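Local coordinates for protein nitrite oxidoreductase subunit B (Kuenenia stuttgartiensis, PDB 7B04) that probably carries electrons through its iron-sulfur clusters between the catalytic subunit and heme b of the nitrite-oxidising complex in an anammox bacterium, at residues 147-152 against 166-171; 161-166 against 311-316; 335-340 against 355-360; 377-382 against 390-395. One frame throughout, in Å; residues are numbered along the deposited sequence.

Contact 1. Residues 147-152 against 166-171; sequences DTAKSS and RWFFYL
Lys-150 and Trp-167 form an isolated antiparallel bridge, a hydrogen-bonded pair that ties loop 147-152 to the lead-in of strand 169-173 in the region of the 4Fe-4S dicluster family. Lys-150 N donates to Trp-167 O at 2.9 Å, and Trp-167 N donates back to Lys-150 O at 3.1 Å. The same Lys-150 O receives a CA-H...O contact from Arg-166 CA, 3.2 Å away.

Among the side chains, Tyr-170 OH donates to Asp-147 OD1 over 2.5 Å, meeting it on the syn side, with the carboxylate turned 56° from the ring. Asp-147 OD2 forms a salt bridge with Arg-919 of subunit A, so one carboxylate joins the chains, beside Tyr-170, whose side chain lies about 4 Å from that of Cys-35, a ligand of [4Fe-4S] cluster #1. With an alanine for Asp-147, Tyr-170 OH would probably lose its acceptor and Arg-919 of subunit A a countercharge. Ser-151 OG and Arg-166 NH2 both bind Glu-157 OE1, and Ser-151 OG sits 3.6 Å from Arg-166 NE.

Side-chain packing comes next. Lys-150 CB lies over one face of the Trp-167 indole, 3.5 Å above its plane and toward the rim. With CG set between backbone N and carbonyl carbon (chi1 77°), the Phe-168 ring is brought under the backbone of Asp-147, while Phe-168 CD2 meets Ala-149 CB at 4.0 Å.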
loop_
_atom_site.group_PDB
_atom_site.type_symbol
_atom_site.label_atom_id
_atom_site.label_comp_id
_atom_site.label_asym_id
_atom_site.label_seq_id
_atom_site.Cartn_x
_atom_site.Cartn_y
_atom_site.Cartn_z
ATOM N N ASP A 147 3.365 11.203 4.223
ATOM C CA ASP A 147 2.954 11.245 5.629
ATOM C C ASP A 147 3.868 12.137 6.466
ATOM O O ASP A 147 4.073 11.898 7.658
ATOM C CB ASP A 147 2.885 9.836 6.222
ATOM C CG ASP A 147 1.797 8.992 5.589
ATOM O OD1 ASP A 147 0.820 9.572 5.070
ATOM O OD2 ASP A 147 1.917 7.749 5.610
ATOM N N THR A 148 4.422 13.174 5.846
ATOM C CA THR A 148 5.268 14.140 6.533
ATOM C C THR A 148 4.407 15.327 6.944
ATOM O O THR A 148 3.842 16.015 6.088
ATOM C CB THR A 148 6.423 14.592 5.640
ATOM O OG1 THR A 148 7.138 13.445 5.162
ATOM C CG2 THR A 148 7.376 15.491 6.413
ATOM N N ALA A 149 4.310 15.564 8.247
ATOM C CA ALA A 149 3.420 16.579 8.787
ATOM C C ALA A 149 4.172 17.873 9.071
ATOM O O ALA A 149 5.384 17.875 9.294
ATOM C CB ALA A 149 2.747 16.084 10.070
ATOM N N LYS A 150 3.434 18.980 9.046
ATOM C CA LYS A 150 3.931 20.256 9.537
ATOM C C LYS A 150 3.673 20.330 11.037
ATOM O O LYS A 150 2.576 19.999 11.497
ATOM C CB LYS A 150 3.249 21.418 8.814
ATOM C CG LYS A 150 3.838 22.783 9.125
ATOM C CD LYS A 150 2.953 23.558 10.086
ATOM C CE LYS A 150 3.435 24.989 10.249
ATOM N NZ LYS A 150 4.756 25.054 10.934
ATOM N N SER A 151 4.680 20.755 11.797
ATOM C CA SER A 151 4.575 20.814 13.246
ATOM C C SER A 151 4.905 22.210 13.756
ATOM O O SER A 151 5.748 22.913 13.195
ATOM C CB SER A 151 5.506 19.790 13.911
ATOM O OG SER A 151 5.469 19.903 15.323
ATOM N N SER A 152 4.215 22.606 14.831
ATOM C CA SER A 152 4.546 23.846 15.527
ATOM C C SER A 152 5.874 23.755 16.267
ATOM O O SER A 152 6.476 24.793 16.563
ATOM C CB SER A 152 3.425 24.220 16.499
ATOM O OG SER A 152 3.355 23.301 17.576
ATOM N N ARG A 166 -0.343 19.849 14.409
ATOM C CA ARG A 166 0.449 18.925 13.608
ATOM C C ARG A 166 -0.475 18.320 12.558
ATOM O O ARG A 166 -1.439 17.630 12.906
ATOM C CB ARG A 166 1.073 17.840 14.488
ATOM C CG ARG A 166 2.175 17.024 13.829
ATOM C CD ARG A 166 2.844 16.116 14.851
ATOM N NE ARG A 166 3.543 16.875 15.884
ATOM C CZ ARG A 166 4.115 16.333 16.954
ATOM N NH1 ARG A 166 4.035 15.026 17.160
ATOM N NH2 ARG A 166 4.734 17.102 17.839
ATOM N N TRP A 167 -0.187 18.573 11.282
ATOM C CA TRP A 167 -1.169 18.274 10.251
ATOM C C TRP A 167 -0.500 17.890 8.942
ATOM O O TRP A 167 0.647 18.253 8.667
ATOM C CB TRP A 167 -2.088 19.476 10.010
ATOM C CG TRP A 167 -1.356 20.656 9.437
ATOM C CD1 TRP A 167 -0.710 21.635 10.133
ATOM C CD2 TRP A 167 -1.180 20.970 8.049
ATOM N NE1 TRP A 167 -0.149 22.543 9.268
ATOM C CE2 TRP A 167 -0.424 22.156 7.982
ATOM C CE3 TRP A 167 -1.594 20.366 6.857
ATOM C CZ2 TRP A 167 -0.072 22.751 6.771
ATOM C CZ3 TRP A 167 -1.243 20.957 5.657
ATOM C CH2 TRP A 167 -0.491 22.137 5.623
ATOM N N PHE A 168 -1.255 17.150 8.134
ATOM C CA PHE A 168 -0.933 16.821 6.752
ATOM C C PHE A 168 -2.170 16.205 6.118
ATOM O O PHE A 168 -2.971 15.561 6.802
ATOM C CB PHE A 168 0.268 15.867 6.645
ATOM C CG PHE A 168 -0.054 14.431 6.963
ATOM C CD1 PHE A 168 -0.184 13.496 5.950
ATOM C CD2 PHE A 168 -0.201 14.012 8.272
ATOM C CE1 PHE A 168 -0.461 12.175 6.234
ATOM C CE2 PHE A 168 -0.486 12.690 8.563
ATOM C CZ PHE A 168 -0.619 11.771 7.542
ATOM N N PHE A 169 -2.329 16.422 4.814
ATOM C CA PHE A 169 -3.465 15.884 4.080
ATOM C C PHE A 169 -2.989 15.437 2.707
ATOM O O PHE A 169 -1.840 15.663 2.317
ATOM C CB PHE A 169 -4.613 16.902 3.968
ATOM C CG PHE A 169 -4.310 18.082 3.085
ATOM C CD1 PHE A 169 -3.688 19.207 3.600
ATOM C CD2 PHE A 169 -4.667 18.076 1.744
ATOM C CE1 PHE A 169 -3.413 20.298 2.794
ATOM C CE2 PHE A 169 -4.393 19.162 0.933
ATOM C CZ PHE A 169 -3.767 20.274 1.459
ATOM N N TYR A 170 -3.890 14.797 1.969
ATOM C CA TYR A 170 -3.555 14.128 0.720
ATOM C C TYR A 170 -4.174 14.877 -0.452
ATOM O O TYR A 170 -5.352 15.243 -0.408
ATOM C CB TYR A 170 -4.031 12.675 0.738
ATOM C CG TYR A 170 -3.411 11.850 1.841
ATOM C CD1 TYR A 170 -2.036 11.830 2.027
ATOM C CD2 TYR A 170 -4.201 11.092 2.696
ATOM C CE1 TYR A 170 -1.462 11.079 3.034
ATOM C CE2 TYR A 170 -3.635 10.336 3.707
ATOM C CZ TYR A 170 -2.265 10.334 3.870
ATOM O OH TYR A 170 -1.692 9.585 4.868
ATOM N N LEU A 171 -3.377 15.100 -1.494
ATOM C CA LEU A 171 -3.834 15.761 -2.709
ATOM C C LEU A 171 -3.738 14.778 -3.866
ATOM O O LEU A 171 -2.653 14.269 -4.164
ATOM C CB LEU A 171 -3.006 17.016 -2.994
ATOM C CG LEU A 171 -3.460 17.899 -4.155
ATOM C CD1 LEU A 171 -4.897 18.356 -3.959
ATOM C CD2 LEU A 171 -2.528 19.091 -4.292
#

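Contact 2. Residues 161-166 against 311-316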
loop_
_atom_site.group_PDB
_atom_site.type_symbol
_atom_site.label_atom_id
_atom_site.label_comp_id
_atom_site.label_asym_id
_atom_site.label_seq_id
_atom_site.Cartn_x
_atom_site.Cartn_y
_atom_site.Cartn_z
ATOM N N LEU A 161 -9.612 19.856 16.394
ATOM C CA LEU A 161 -10.354 20.753 15.532
ATOM C C LEU A 161 -10.464 22.112 16.222
ATOM O O LEU A 161 -10.459 22.196 17.453
ATOM C CB LEU A 161 -11.730 20.175 15.224
ATOM C CG LEU A 161 -11.809 18.972 14.277
ATOM C CD1 LEU A 161 -13.221 18.412 14.252
ATOM C CD2 LEU A 161 -11.356 19.310 12.856
ATOM N N PRO A 162 -10.601 23.202 15.452
ATOM C CA PRO A 162 -10.856 23.314 14.009
ATOM C C PRO A 162 -9.642 23.115 13.095
ATOM O O PRO A 162 -9.800 22.680 11.952
ATOM C CB PRO A 162 -11.343 24.769 13.879
ATOM C CG PRO A 162 -11.750 25.182 15.288
ATOM C CD PRO A 162 -10.738 24.514 16.117
ATOM N N GLU A 163 -8.438 23.376 13.606
ATOM C CA GLU A 163 -7.206 23.232 12.831
ATOM C C GLU A 163 -6.182 22.442 13.633
ATOM O O GLU A 163 -5.901 22.780 14.788
ATOM C CB GLU A 163 -6.610 24.594 12.446
ATOM C CG GLU A 163 -7.513 25.518 11.654
ATOM C CD GLU A 163 -6.896 26.899 11.487
ATOM O OE1 GLU A 163 -5.786 27.088 12.014
ATOM O OE2 GLU A 163 -7.507 27.789 10.855
ATOM N N HIS A 164 -5.617 21.409 13.014
ATOM C CA HIS A 164 -4.630 20.561 13.670
ATOM C C HIS A 164 -3.284 21.282 13.696
ATOM O O HIS A 164 -2.783 21.722 12.655
ATOM C CB HIS A 164 -4.473 19.238 12.930
ATOM C CG HIS A 164 -5.671 18.338 13.009
ATOM N ND1 HIS A 164 -5.666 17.064 12.477
ATOM C CD2 HIS A 164 -6.902 18.518 13.551
ATOM C CE1 HIS A 164 -6.837 16.495 12.693
ATOM N NE2 HIS A 164 -7.603 17.355 13.341
ATOM N N SER A 165 -2.697 21.405 14.889
ATOM C CA SER A 165 -1.358 21.980 15.006
ATOM C C SER A 165 -0.349 21.163 14.207
ATOM O O SER A 165 0.422 21.709 13.409
ATOM C CB SER A 165 -0.949 22.062 16.479
ATOM O OG SER A 165 -0.872 20.766 17.045
ATOM N N ARG A 166 -0.343 19.849 14.409
ATOM C CA ARG A 166 0.449 18.925 13.608
ATOM C C ARG A 166 -0.475 18.320 12.558
ATOM O O ARG A 166 -1.439 17.630 12.906
ATOM C CB ARG A 166 1.073 17.840 14.488
ATOM C CG ARG A 166 2.175 17.024 13.829
ATOM C CD ARG A 166 2.844 16.116 14.851
ATOM N NE ARG A 166 3.543 16.875 15.884
ATOM C CZ ARG A 166 4.115 16.333 16.954
ATOM N NH1 ARG A 166 4.035 15.026 17.160
ATOM N NH2 ARG A 166 4.734 17.102 17.839
ATOM N N ALA A 311 -7.203 20.963 8.202
ATOM C CA ALA A 311 -5.990 21.659 7.811
ATOM C C ALA A 311 -6.104 23.150 8.122
ATOM O O ALA A 311 -7.212 23.688 8.208
ATOM C CB ALA A 311 -5.721 21.460 6.323
ATOM N N PRO A 312 -4.975 23.829 8.319
ATOM C CA PRO A 312 -5.014 25.281 8.534
ATOM C C PRO A 312 -5.744 25.978 7.399
ATOM O O PRO A 312 -5.470 25.742 6.220
ATOM C CB PRO A 312 -3.533 25.669 8.577
ATOM C CG PRO A 312 -2.847 24.442 9.050
ATOM C CD PRO A 312 -3.614 23.288 8.468
ATOM N N ARG A 313 -6.697 26.840 7.765
ATOM C CA ARG A 313 -7.527 27.470 6.748
ATOM C C ARG A 313 -6.713 28.384 5.842
ATOM O O ARG A 313 -6.999 28.467 4.646
ATOM C CB ARG A 313 -8.665 28.249 7.408
ATOM C CG ARG A 313 -9.580 27.400 8.280
ATOM C CD ARG A 313 -10.501 26.525 7.444
ATOM N NE ARG A 313 -11.501 25.841 8.262
ATOM C CZ ARG A 313 -11.330 24.637 8.800
ATOM N NH1 ARG A 313 -12.294 24.090 9.529
ATOM N NH2 ARG A 313 -10.197 23.975 8.606
ATOM N N ALA A 314 -5.656 29.010 6.368
ATOM C CA ALA A 314 -4.829 29.892 5.547
ATOM C C ALA A 314 -4.188 29.131 4.394
ATOM O O ALA A 314 -4.204 29.589 3.246
ATOM C CB ALA A 314 -3.760 30.561 6.411
ATOM N N TYR A 315 -3.616 27.962 4.683
ATOM C CA TYR A 315 -3.043 27.137 3.626
ATOM C C TYR A 315 -4.118 26.699 2.637
ATOM O O TYR A 315 -3.887 26.685 1.422
ATOM C CB TYR A 315 -2.331 25.926 4.232
ATOM C CG TYR A 315 -1.533 25.096 3.245
ATOM C CD1 TYR A 315 -0.278 25.506 2.811
ATOM C CD2 TYR A 315 -2.033 23.894 2.758
ATOM C CE1 TYR A 315 0.454 24.746 1.912
ATOM C CE2 TYR A 315 -1.309 23.129 1.861
ATOM C CZ TYR A 315 -0.069 23.559 1.442
ATOM O OH TYR A 315 0.649 22.796 0.549
ATOM N N LEU A 316 -5.296 26.324 3.143
ATOM C CA LEU A 316 -6.365 25.842 2.272
ATOM C C LEU A 316 -6.888 26.931 1.335
ATOM O O LEU A 316 -7.153 26.657 0.158
ATOM C CB LEU A 316 -7.507 25.277 3.118
ATOM C CG LEU A 316 -7.272 23.990 3.914
ATOM C CD1 LEU A 316 -8.594 23.455 4.441
ATOM C CD2 LEU A 316 -6.566 22.939 3.069
#
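Glu-163 reaches across to the start of helix 313-320, where its OE2 accepts a weak hydrogen bond from Arg-313 N, 3.3 Å long but nearly straight at 169°. Two torsions make the reach possible. CG stands beside the backbone N (chi1 -57°), and beyond it the chain is extended, so the carboxylate arrives next to Pro-312, the N-cap residue, with Glu-163 CD 3.9 Å from Pro-312 CA. On the way, Glu-163 CG passes Ala-311 O at 3.9 Å. A carboxylate placed on a first-turn N-H would probably be stabilised by the positive end of the helix.

The charged end of Arg-313 makes no contact with the carboxylate. Its chain bends at chi2 (-74°), which carries the guanidinium away from the carboxylate and back along the preceding backbone; Glu-163 OE2 lies 3.3 Å from Arg-313 CG but 5.1 Å from Arg-313 NE. The folded-back NH2 is hydrogen-bonded to Arg-309 O and, weakly, to Ala-311 O at 3.0 Å. Pro-162, which follows a cis peptide bond, brings its O obliquely to within 3.6 Å of Arg-313 NH2. Cut back to an alanine, Arg-313 would probably leave the carbonyls of Arg-309 and Ala-311 without this donor and take away the CG that lies against Glu-163 OE2.

Around this surface contact, helix 324-332 meets Arg-313 through Asp-325 and Ile-328, Phe-169 of strand 169-173 packs on Ala-311, Tyr-315 and Leu-316, and His-164 meets the Trp-310 ring.

Contact 3. Residues 335-340 against 355-360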
loop_
_atom_site.group_PDB
_atom_site.type_symbol
_atom_site.label_atom_id
_atom_site.label_comp_id
_atom_site.label_asym_id
_atom_site.label_seq_id
_atom_site.Cartn_x
_atom_site.Cartn_y
_atom_site.Cartn_z
ATOM N N SER A 335 -25.797 18.626 5.157
ATOM C CA SER A 335 -27.223 18.751 4.924
ATOM C C SER A 335 -27.778 17.400 4.477
ATOM O O SER A 335 -27.039 16.475 4.130
ATOM C CB SER A 335 -27.511 19.842 3.894
ATOM O OG SER A 335 -27.118 19.437 2.596
ATOM N N ARG A 336 -29.106 17.291 4.487
ATOM C CA ARG A 336 -29.738 16.042 4.075
ATOM C C ARG A 336 -29.404 15.682 2.632
ATOM O O ARG A 336 -29.144 14.512 2.324
ATOM C CB ARG A 336 -31.250 16.131 4.258
ATOM C CG ARG A 336 -31.974 14.921 3.712
ATOM C CD ARG A 336 -33.440 14.940 4.066
ATOM N NE ARG A 336 -34.030 13.613 3.942
ATOM C CZ ARG A 336 -35.214 13.278 4.436
ATOM N NH1 ARG A 336 -35.937 14.177 5.089
ATOM N NH2 ARG A 336 -35.677 12.046 4.279
ATOM N N GLU A 337 -29.388 16.668 1.732
ATOM C CA GLU A 337 -29.163 16.344 0.327
ATOM C C GLU A 337 -27.694 16.085 0.010
ATOM O O GLU A 337 -27.398 15.281 -0.880
ATOM C CB GLU A 337 -29.700 17.462 -0.569
ATOM C CG GLU A 337 -30.202 16.958 -1.914
ATOM C CD GLU A 337 -30.733 18.060 -2.806
ATOM O OE1 GLU A 337 -30.371 19.235 -2.587
ATOM O OE2 GLU A 337 -31.513 17.749 -3.731
ATOM N N LEU A 338 -26.765 16.732 0.716
ATOM C CA LEU A 338 -25.353 16.471 0.454
ATOM C C LEU A 338 -24.953 15.073 0.908
ATOM O O LEU A 338 -24.229 14.369 0.196
ATOM C CB LEU A 338 -24.474 17.521 1.132
ATOM C CG LEU A 338 -22.978 17.226 0.997
ATOM C CD1 LEU A 338 -22.478 17.612 -0.383
ATOM C CD2 LEU A 338 -22.180 17.931 2.077
ATOM N N LEU A 339 -25.422 14.648 2.086
ATOM C CA LEU A 339 -25.084 13.315 2.573
ATOM C C LEU A 339 -25.609 12.241 1.630
ATOM O O LEU A 339 -24.961 11.205 1.433
ATOM C CB LEU A 339 -25.641 13.112 3.981
ATOM C CG LEU A 339 -25.340 11.760 4.632
ATOM C CD1 LEU A 339 -23.840 11.563 4.786
ATOM C CD2 LEU A 339 -26.043 11.635 5.973
ATOM N N ALA A 340 -26.780 12.470 1.036
ATOM C CA ALA A 340 -27.299 11.531 0.049
ATOM C C ALA A 340 -26.464 11.559 -1.224
ATOM O O ALA A 340 -26.219 10.514 -1.836
ATOM C CB ALA A 340 -28.763 11.840 -0.254
ATOM N N TYR A 355 -29.260 13.040 -10.619
ATOM C CA TYR A 355 -29.607 12.355 -9.382
ATOM C C TYR A 355 -30.955 12.841 -8.866
ATOM O O TYR A 355 -31.391 13.956 -9.163
ATOM C CB TYR A 355 -28.543 12.588 -8.293
ATOM C CG TYR A 355 -28.690 13.925 -7.588
ATOM C CD1 TYR A 355 -28.148 15.082 -8.131
ATOM C CD2 TYR A 355 -29.379 14.031 -6.383
ATOM C CE1 TYR A 355 -28.285 16.305 -7.497
ATOM C CE2 TYR A 355 -29.523 15.250 -5.745
ATOM C CZ TYR A 355 -28.973 16.383 -6.306
ATOM O OH TYR A 355 -29.108 17.600 -5.676
ATOM N N LYS A 356 -31.619 11.982 -8.092
ATOM C CA LYS A 356 -32.811 12.371 -7.346
ATOM C C LYS A 356 -33.037 11.347 -6.239
ATOM O O LYS A 356 -32.646 10.182 -6.362
ATOM C CB LYS A 356 -34.046 12.582 -8.228
ATOM C CG LYS A 356 -34.584 11.410 -8.972
ATOM C CD LYS A 356 -35.987 11.745 -9.435
ATOM C CE LYS A 356 -36.973 11.501 -8.315
ATOM N NZ LYS A 356 -36.885 10.083 -7.874
ATOM N N ILE A 357 -33.676 11.798 -5.161
ATOM C CA ILE A 357 -33.705 11.100 -3.880
ATOM C C ILE A 357 -35.129 10.687 -3.523
ATOM O O ILE A 357 -36.066 11.481 -3.664
ATOM C CB ILE A 357 -33.119 11.992 -2.770
ATOM C CG1 ILE A 357 -31.645 12.286 -3.046
ATOM C CG2 ILE A 357 -33.317 11.366 -1.398
ATOM C CD1 ILE A 357 -31.142 13.529 -2.360
ATOM N N GLU A 358 -35.283 9.441 -3.074
ATOM C CA GLU A 358 -36.526 8.952 -2.489
ATOM C C GLU A 358 -36.354 8.926 -0.975
ATOM O O GLU A 358 -35.410 8.314 -0.464
ATOM C CB GLU A 358 -36.870 7.551 -3.000
ATOM C CG GLU A 358 -37.274 7.486 -4.460
ATOM C CD GLU A 358 -37.659 6.084 -4.886
ATOM O OE1 GLU A 358 -37.513 5.149 -4.067
ATOM O OE2 GLU A 358 -38.110 5.914 -6.039
ATOM N N GLU A 359 -37.263 9.586 -0.264
ATOM C CA GLU A 359 -37.048 9.851 1.152
ATOM C C GLU A 359 -37.386 8.650 2.030
ATOM O O GLU A 359 -38.285 7.857 1.733
ATOM C CB GLU A 359 -37.851 11.079 1.580
ATOM C CG GLU A 359 -37.091 12.369 1.306
ATOM C CD GLU A 359 -37.844 13.614 1.720
ATOM O OE1 GLU A 359 -39.024 13.756 1.340
ATOM O OE2 GLU A 359 -37.247 14.455 2.422
ATOM N N GLY A 360 -36.646 8.538 3.133
ATOM C CA GLY A 360 -36.770 7.447 4.069
ATOM C C GLY A 360 -36.880 7.942 5.500
ATOM O O GLY A 360 -36.819 9.146 5.770
#
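Arg-336, Glu-337 and Ala-340 face Tyr-355, Ile-357 and Glu-359 where helix 336-342 packs across strand 354-358 of an antiparallel sheet; the axes of 336-340 and 355-358 approach to 9.8 Å, their directions 111° apart. The extended Arg-336 crosses Glu-359 at about a right angle. Glu-359 OE2 stands over one face of the guanidinium, 3.0 Å from Arg-336 NH1, making a salt bridge of charges alone, since no N-H points at the oxygen. The stronger partner of Arg-336 is Asp-378 OD1, which binds NH2 and also accepts from Gly-360 N, while the ring of Tyr-376 makes a cation-pi contact.

Glu-337 also meets its partner roughly at a right angle: the carboxylate is turned 68° from the Tyr-355 ring, and OE2 lies at the ring's edge, where Tyr-355 OH gives it a weak hydrogen bond of 3.1 Å. The aliphatic part of Glu-337 does further work, with CG touching Ile-357 CD1 at 3.6 Å.

Ile-357 is the apolar centre. Its CG1 lies beside the backbone N (chi1 -64°), a setting that sends the longer branch to the helix, and CD1 ends 3.6 Å from Ala-340 CB.

Contact 4. Residues 377-382 against 390-395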
loop_
_atom_site.group_PDB
_atom_site.type_symbol
_atom_site.label_atom_id
_atom_site.label_comp_id
_atom_site.label_asym_id
_atom_site.label_seq_id
_atom_site.Cartn_x
_atom_site.Cartn_y
_atom_site.Cartn_z
ATOM N N ASN A 377 -32.584 7.780 6.400
ATOM C CA ASN A 377 -32.127 6.693 5.528
ATOM C C ASN A 377 -32.741 6.850 4.135
ATOM O O ASN A 377 -33.592 6.069 3.691
ATOM C CB ASN A 377 -32.457 5.337 6.131
ATOM C CG ASN A 377 -31.953 4.185 5.259
ATOM O OD1 ASN A 377 -30.861 3.663 5.454
ATOM N ND2 ASN A 377 -32.753 3.801 4.282
ATOM N N ASP A 378 -32.294 7.888 3.436
ATOM C CA ASP A 378 -32.839 8.134 2.114
ATOM C C ASP A 378 -32.186 7.217 1.098
ATOM O O ASP A 378 -31.093 6.683 1.307
ATOM C CB ASP A 378 -32.637 9.574 1.661
ATOM C CG ASP A 378 -33.002 10.587 2.730
ATOM O OD1 ASP A 378 -34.036 10.430 3.403
ATOM O OD2 ASP A 378 -32.254 11.569 2.865
ATOM N N THR A 379 -32.891 7.021 -0.004
ATOM C CA THR A 379 -32.415 6.230 -1.130
ATOM C C THR A 379 -32.048 7.198 -2.250
ATOM O O THR A 379 -32.924 7.870 -2.807
ATOM C CB THR A 379 -33.484 5.241 -1.588
ATOM O OG1 THR A 379 -33.689 4.255 -0.570
ATOM C CG2 THR A 379 -33.070 4.573 -2.870
ATOM N N VAL A 380 -30.756 7.293 -2.557
ATOM C CA VAL A 380 -30.280 8.164 -3.625
ATOM C C VAL A 380 -30.220 7.355 -4.911
ATOM O O VAL A 380 -29.855 6.172 -4.908
ATOM C CB VAL A 380 -28.909 8.781 -3.272
ATOM C CG1 VAL A 380 -27.843 7.705 -3.120
ATOM C CG2 VAL A 380 -28.497 9.808 -4.322
ATOM N N ILE A 381 -30.605 7.986 -6.019
ATOM C CA ILE A 381 -30.738 7.316 -7.306
ATOM C C ILE A 381 -30.001 8.127 -8.361
ATOM O O ILE A 381 -30.122 9.356 -8.412
ATOM C CB ILE A 381 -32.219 7.136 -7.700
ATOM C CG1 ILE A 381 -32.973 6.348 -6.629
ATOM C CG2 ILE A 381 -32.335 6.439 -9.040
ATOM C CD1 ILE A 381 -34.477 6.449 -6.748
ATOM N N GLY A 382 -29.244 7.440 -9.205
ATOM C CA GLY A 382 -28.511 8.077 -10.287
ATOM C C GLY A 382 -29.003 7.595 -11.637
ATOM O O GLY A 382 -29.346 6.422 -11.797
ATOM N N VAL A 390 -29.260 3.864 -13.377
ATOM C CA VAL A 390 -28.029 3.089 -13.469
ATOM C C VAL A 390 -27.483 2.700 -12.110
ATOM O O VAL A 390 -26.647 1.783 -12.025
ATOM C CB VAL A 390 -26.969 3.863 -14.283
ATOM C CG1 VAL A 390 -27.446 4.051 -15.721
ATOM C CG2 VAL A 390 -26.696 5.202 -13.646
ATOM N N VAL A 391 -27.911 3.347 -11.024
ATOM C CA VAL A 391 -27.371 3.087 -9.697
ATOM C C VAL A 391 -28.421 3.462 -8.660
ATOM O O VAL A 391 -29.282 4.315 -8.899
ATOM C CB VAL A 391 -26.048 3.860 -9.474
ATOM C CG1 VAL A 391 -26.316 5.352 -9.320
ATOM C CG2 VAL A 391 -25.298 3.310 -8.274
ATOM N N ARG A 392 -28.354 2.805 -7.504
ATOM C CA ARG A 392 -29.219 3.125 -6.378
ATOM C C ARG A 392 -28.608 2.549 -5.107
ATOM O O ARG A 392 -28.089 1.431 -5.119
ATOM C CB ARG A 392 -30.631 2.566 -6.590
ATOM C CG ARG A 392 -31.520 2.639 -5.368
ATOM C CD ARG A 392 -32.891 2.049 -5.636
ATOM N NE ARG A 392 -33.640 2.825 -6.619
ATOM C CZ ARG A 392 -34.947 2.702 -6.825
ATOM N NH1 ARG A 392 -35.653 1.836 -6.110
ATOM N NH2 ARG A 392 -35.549 3.447 -7.741
ATOM N N THR A 393 -28.678 3.310 -4.016
ATOM C CA THR A 393 -28.177 2.841 -2.730
ATOM C C THR A 393 -28.864 3.618 -1.616
ATOM O O THR A 393 -29.496 4.652 -1.847
ATOM C CB THR A 393 -26.654 2.978 -2.630
ATOM O OG1 THR A 393 -26.188 2.292 -1.461
ATOM C CG2 THR A 393 -26.255 4.441 -2.540
ATOM N N THR A 394 -28.737 3.096 -0.400
ATOM C CA THR A 394 -29.298 3.710 0.795
ATOM C C THR A 394 -28.210 4.433 1.582
ATOM O O THR A 394 -27.020 4.128 1.472
ATOM C CB THR A 394 -29.975 2.663 1.684
ATOM O OG1 THR A 394 -29.015 1.681 2.092
ATOM C CG2 THR A 394 -31.108 1.977 0.934
ATOM N N VAL A 395 -28.640 5.406 2.390
ATOM C CA VAL A 395 -27.692 6.182 3.185
ATOM C C VAL A 395 -27.187 5.367 4.371
ATOM O O VAL A 395 -26.003 5.423 4.723
ATOM C CB VAL A 395 -28.335 7.507 3.634
ATOM C CG1 VAL A 395 -27.443 8.226 4.634
ATOM C CG2 VAL A 395 -28.606 8.397 2.432
#
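A beta hairpin of strands 371-383 and 389-394 pairs Thr-379 to Gly-382 with Thr-394 to Val-391, and a classic beta bulge, with Val-390 and Val-391 both set against Gly-382, lies toward its turn. Gly-382 O takes a bond from Val-390 N at 3.0 Å and a weak one from Val-391 N at 3.5 Å. Gly-382 N donates to Val-391 O at 3.1 Å, from 43° out of the carbonyl plane, and Val-391 CG1 rests on the bare CA of the glycine.

Farther along, Val-380 and Thr-393 are a hydrogen-bonded pair, with Val-380 N to Thr-393 O at 3.0 Å and Thr-393 N to Val-380 O at 3.2 Å. Their side chains lie side by side, Val-380 CG1 touching Thr-393 CG2 at 3.7 Å; Thr-393 OG1 bonds to Asn-109 of subunit A. Beyond the last bridge, Val-395 N donates to Asp-378 O.

Thr-379, Ile-381, Arg-392 and Thr-394 occupy the other face. Arg-392 runs alongside Ile-381, and its bend at chi3 (-66°) lays the guanidinium by the isoleucine tip, with Arg-392 NH2 3.3 Å from Ile-381 CD1. Thr-379 CG2 packs on Arg-392 CG at 3.5 Å, while Arg-392 NE forms a salt bridge with Glu-389.

Strand 371-383 is thus flanked by 389-394 and, through Thr-379 and Glu-358, by 354-358; Val-391 packs on Leu-344, Met-347 and Thr-348, and on Arg-108 of subunit A.

In the fold
The four contacts form two groups. Contacts 1 and 2, centred 10 Å apart, share Arg-166 and interleave along the chain; Trp-167 NE1 lies 3.3 Å from Pro-312 CG, and Trp-167 CH2 packs on Tyr-315 CD2 at 3.7 Å. Contacts 3 and 4, centred 8 Å apart, meet in one antiparallel sheet, where Glu-358 N probably bonds to Thr-379 O (2.8 Å) and Ala-340 O lies against Val-380 CG2. The groups remain separate, contacts 2 and 3 coming no nearer than about 14 Å between nearest atoms. Contact 1 is close to a redox centre, the Tyr-170 side chain being about 6 Å from a bound [4Fe-4S] cluster; contacts 2, 3 and 4 lie away from the annotated sites.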